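Local coordinates for cytidine deaminase (Mycobacterium tuberculosis, PDB 4WIG), which catalyses the zinc-dependent hydrolytic deamination of cytidine and 2'-deoxycytidine to uridine and 2'-deoxyuridine, as a homotetramer with one zinc ion per subunit, at residues A[89-92]-A[93-97]; A[33-36]-A[37-41]. The protein carries 1 engineered substitution. All coordinates share one frame; numbering follows the deposited sequence. Where two conformers were deposited one is given.

Contact 1: residues A[89-92]-A[93-97]; sequences CGRC and RQVLL. With ZN (zinc ion), chain C.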
# COMPACT_ATOMS: atom_id res chain seq x y z
N CYS A 89 4.21 -12.28 3.43
CA CYS A 89 4.13 -11.86 2.04
C CYS A 89 5.34 -10.99 1.76
O CYS A 89 6.01 -10.53 2.68
CB CYS A 89 2.83 -11.11 1.74
SG CYS A 89 2.73 -9.37 2.23
N GLY A 90 5.61 -10.78 0.48
CA GLY A 90 6.81 -10.05 0.05
C GLY A 90 6.92 -8.66 0.64
O GLY A 90 8.01 -8.21 0.98
N ARG A 91 5.77 -7.97 0.73
CA ARG A 91 5.70 -6.62 1.28
C ARG A 91 6.21 -6.65 2.71
O ARG A 91 7.08 -5.87 3.11
CB ARG A 91 4.24 -6.11 1.21
CG ARG A 91 3.95 -4.76 1.84
CD ARG A 91 3.43 -4.88 3.26
NE ARG A 91 2.07 -5.42 3.34
CZ ARG A 91 0.96 -4.72 3.12
NH1 ARG A 91 -0.23 -5.30 3.24
NH2 ARG A 91 1.02 -3.44 2.77
N CYS A 92 5.65 -7.57 3.48
CA CYS A 92 6.04 -7.77 4.87
C CYS A 92 7.50 -8.19 5.03
O CYS A 92 8.17 -7.76 5.98
CB CYS A 92 5.10 -8.76 5.54
SG CYS A 92 3.47 -8.07 5.82
N ARG A 93 8.02 -9.00 4.11
CA ARG A 93 9.45 -9.32 4.14
C ARG A 93 10.30 -8.04 4.04
O ARG A 93 11.26 -7.87 4.78
CB ARG A 93 9.82 -10.33 3.06
CG ARG A 93 9.25 -11.71 3.34
CD ARG A 93 9.63 -12.76 2.31
NE ARG A 93 8.70 -13.88 2.38
CZ ARG A 93 8.85 -15.06 1.77
NH1 ARG A 93 9.91 -15.32 1.03
NH2 ARG A 93 7.91 -15.98 1.91
N GLN A 94 9.90 -7.11 3.17
CA GLN A 94 10.64 -5.86 3.01
C GLN A 94 10.50 -4.99 4.26
O GLN A 94 11.50 -4.48 4.77
CB GLN A 94 10.19 -5.07 1.76
CG GLN A 94 11.12 -3.91 1.41
CD GLN A 94 12.40 -4.34 0.69
OE1 GLN A 94 12.37 -5.12 -0.27
NE2 GLN A 94 13.53 -3.79 1.13
N VAL A 95 9.28 -4.86 4.77
CA VAL A 95 9.04 -4.06 5.97
C VAL A 95 9.83 -4.62 7.16
O VAL A 95 10.51 -3.88 7.87
CB VAL A 95 7.53 -3.94 6.29
CG1 VAL A 95 7.32 -3.26 7.64
CG2 VAL A 95 6.81 -3.15 5.20
N LEU A 96 9.77 -5.94 7.38
CA LEU A 96 10.47 -6.56 8.52
C LEU A 96 12.00 -6.39 8.40
O LEU A 96 12.70 -6.21 9.41
CB LEU A 96 10.09 -8.03 8.64
CG LEU A 96 8.67 -8.35 9.13
CD1 LEU A 96 8.35 -9.84 8.97
CD2 LEU A 96 8.51 -7.90 10.56
N LEU A 97 12.51 -6.42 7.17
CA LEU A 97 13.95 -6.28 6.94
C LEU A 97 14.50 -4.95 7.46
O LEU A 97 15.62 -4.88 7.97
CB LEU A 97 14.26 -6.43 5.45
CG LEU A 97 15.74 -6.57 5.11
CD1 LEU A 97 16.24 -7.97 5.44
CD2 LEU A 97 15.98 -6.23 3.65
ZN ZN C . 2.06 -9.19 4.43
O HOH W 1 2.04 -11.01 5.08
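Arg93 N donates to Cys89 O at 2.9 Å, so the residue that caps the helix is tied by its carbonyl to the first full turn while its thiolate holds the metal. The zinc ion is gripped by Cys89 SG and Cys92 SG, each at 2.3 Å, and by a water at 1.9 Å; Cys56 supplies the remaining ligand. That water also accepts from Cys89 N at 3.0 Å, which helps to hold it beside the metal. With chi1 at 79°, Cys89 SG lies between its own backbone N and carbonyl carbon, facing the helix start, where Cys92 N reaches it in a weak but nearly straight capping bond of 3.7 Å. The backbone N-H and the zinc thus share one sulfur, and the helix N-terminus would be expected to stabilise its thiolate character. This is the CxxC half of the zinc site of the cytidine deaminase family, set at the start of helix 90-100 in a beta-alpha-beta unit. Arg91, bent at chi2 and chi3, brings its guanidinium edge-on to the zinc with NE 3.9 Å away, close but not a ligand. In the next shell, Val95 N donates to Arg91 O, and Leu96 N to Cys92 O at 2.8 Å. Leu96 lays CB and CG against that same oxygen, and its side chain also touches Leu73 and Leu76 of strand 73-80. Farther out, Arg93 NE returns to Pro88 O and its NH1 reaches Pro120 O of a second subunit, whose Gly90 N also donates to Gln94 OE1.

Contact 2: residues A[33-36]-A[37-41]; sequences ALVD and DGRVV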
# COMPACT_ATOMS: atom_id res chain seq x y z
N ALA A 33 6.58 -10.86 17.75
CA ALA A 33 8.01 -10.72 17.57
C ALA A 33 8.70 -10.40 18.88
O ALA A 33 8.17 -9.64 19.71
CB ALA A 33 8.33 -9.66 16.53
N LEU A 34 9.87 -11.01 19.05
CA LEU A 34 10.78 -10.71 20.13
C LEU A 34 11.64 -9.52 19.72
O LEU A 34 12.30 -9.55 18.66
CB LEU A 34 11.68 -11.90 20.39
CG LEU A 34 12.73 -11.78 21.49
CD1 LEU A 34 12.07 -11.69 22.86
CD2 LEU A 34 13.68 -12.97 21.40
N VAL A 35 11.65 -8.51 20.57
CA VAL A 35 12.43 -7.30 20.37
C VAL A 35 13.76 -7.46 21.11
O VAL A 35 13.86 -8.28 22.03
CB VAL A 35 11.65 -6.07 20.87
CG1 VAL A 35 12.37 -4.78 20.49
CG2 VAL A 35 10.24 -6.08 20.30
N ASP A 36 14.78 -6.72 20.69
CA ASP A 36 16.11 -6.84 21.32
C ASP A 36 16.25 -6.41 22.78
O ASP A 36 17.31 -6.63 23.38
CB ASP A 36 17.18 -6.15 20.46
CG ASP A 36 16.94 -4.67 20.27
OD1 ASP A 36 17.81 -4.02 19.66
OD2 ASP A 36 15.90 -4.13 20.69
N ASP A 37 15.22 -5.81 23.37
CA ASP A 37 15.19 -5.56 24.82
C ASP A 37 14.47 -6.69 25.57
O ASP A 37 14.30 -6.62 26.79
CB ASP A 37 14.54 -4.22 25.13
CG ASP A 37 13.04 -4.23 24.90
OD1 ASP A 37 12.35 -3.35 25.45
OD2 ASP A 37 12.56 -5.13 24.18
N GLY A 38 14.04 -7.71 24.83
CA GLY A 38 13.39 -8.87 25.40
C GLY A 38 11.88 -8.83 25.48
O GLY A 38 11.27 -9.81 25.89
N ARG A 39 11.24 -7.71 25.12
CA ARG A 39 9.78 -7.65 25.14
C ARG A 39 9.23 -8.29 23.88
O ARG A 39 9.96 -8.47 22.91
CB ARG A 39 9.23 -6.22 25.31
CG ARG A 39 9.29 -5.35 24.06
CD ARG A 39 8.77 -3.95 24.31
NE ARG A 39 8.70 -3.14 23.09
CZ ARG A 39 9.73 -2.54 22.50
NH1 ARG A 39 10.97 -2.63 22.98
NH2 ARG A 39 9.53 -1.82 21.41
N VAL A 40 7.96 -8.65 23.92
CA VAL A 40 7.28 -9.22 22.77
C VAL A 40 6.20 -8.25 22.31
O VAL A 40 5.45 -7.70 23.12
CB VAL A 40 6.69 -10.60 23.09
CG1 VAL A 40 5.77 -11.09 21.97
CG2 VAL A 40 7.81 -11.61 23.32
N VAL A 41 6.12 -8.02 21.00
CA VAL A 41 5.08 -7.16 20.43
C VAL A 41 4.24 -8.00 19.47
O VAL A 41 4.74 -8.98 18.92
CB VAL A 41 5.69 -5.93 19.71
CG1 VAL A 41 6.38 -5.05 20.73
CG2 VAL A 41 6.68 -6.34 18.63
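Ala33 and Val41 form an antiparallel hydrogen-bonded pair, each N donating to the other's O at 2.9 Å. Val35 N continues the series to Arg39 O. Between these, Leu34 faces Val40 as a non-hydrogen-bonded pair, and Val40 CA makes a CA-H...O contact of 3.2 Å with Ala33 O. The reversal itself is a type I turn from Val35 to Gly38, closed by Gly38 N donating to Val35 O. Gly38 takes up a positive phi of 92°, a region that glycine enters readily. Together these elements make the beta hairpin of strands 29-35 and 40-44, at one margin of the chain's mixed sheet. Of the polar side chains, Asp37 is bound to Arg39 twice: Arg39 N comes to OD2 from above the carboxylate plane, at 3.0 Å, closing an Asx turn, while OD1 takes a weak bond from Arg39 NH1 that belongs to a salt bridge. The carboxylate carbon lies at the guanidinium edge, and Arg39 NH2 is further held by Thr68 OG1 and Gly70 O. Apolar contacts centre on Val35; in the conformer described, one of two modelled for this residue, its methyls cover one guanidinium face, CG2 over its centre at 4.2 Å. The extended run of Arg39 from CG to NE, begun with chi1 at 76°, carries the group over the valine. In that conformer the same CG2 meets Val41 CG2 at 3.9 Å, the two side chains standing roughly perpendicular to one another. Helix 57-67 covers the sheet face that carries Ala33 and Val41, with Leu65 against Val35 and Arg39, and Val61 against Ala33 and Val41. Leu34 CD1 instead turns to Gly38 O and Val40 CG2.

In the fold
Contact 1 is almost wholly buried at the start of helix 90-100, whereas contact 2 mixes buried strand residues with an exposed turn; their centres lie about 18 Å apart and they do not touch. Both adjoin helix 57-67: Arg91, Cys92 and Val95 in contact 1, Ala33, Val35, Arg39 and Val41 in contact 2. Strand 73-80 also meets both, through Leu96 and through its backbone bonds to strand 29-35. The chemistry differs accordingly. In residues 89-97, sulfurs bind metal and polar side chains reach across to a second subunit; in residues 33-41, an aspartate-arginine pair shapes a turn that no other chain of the tetramer touches.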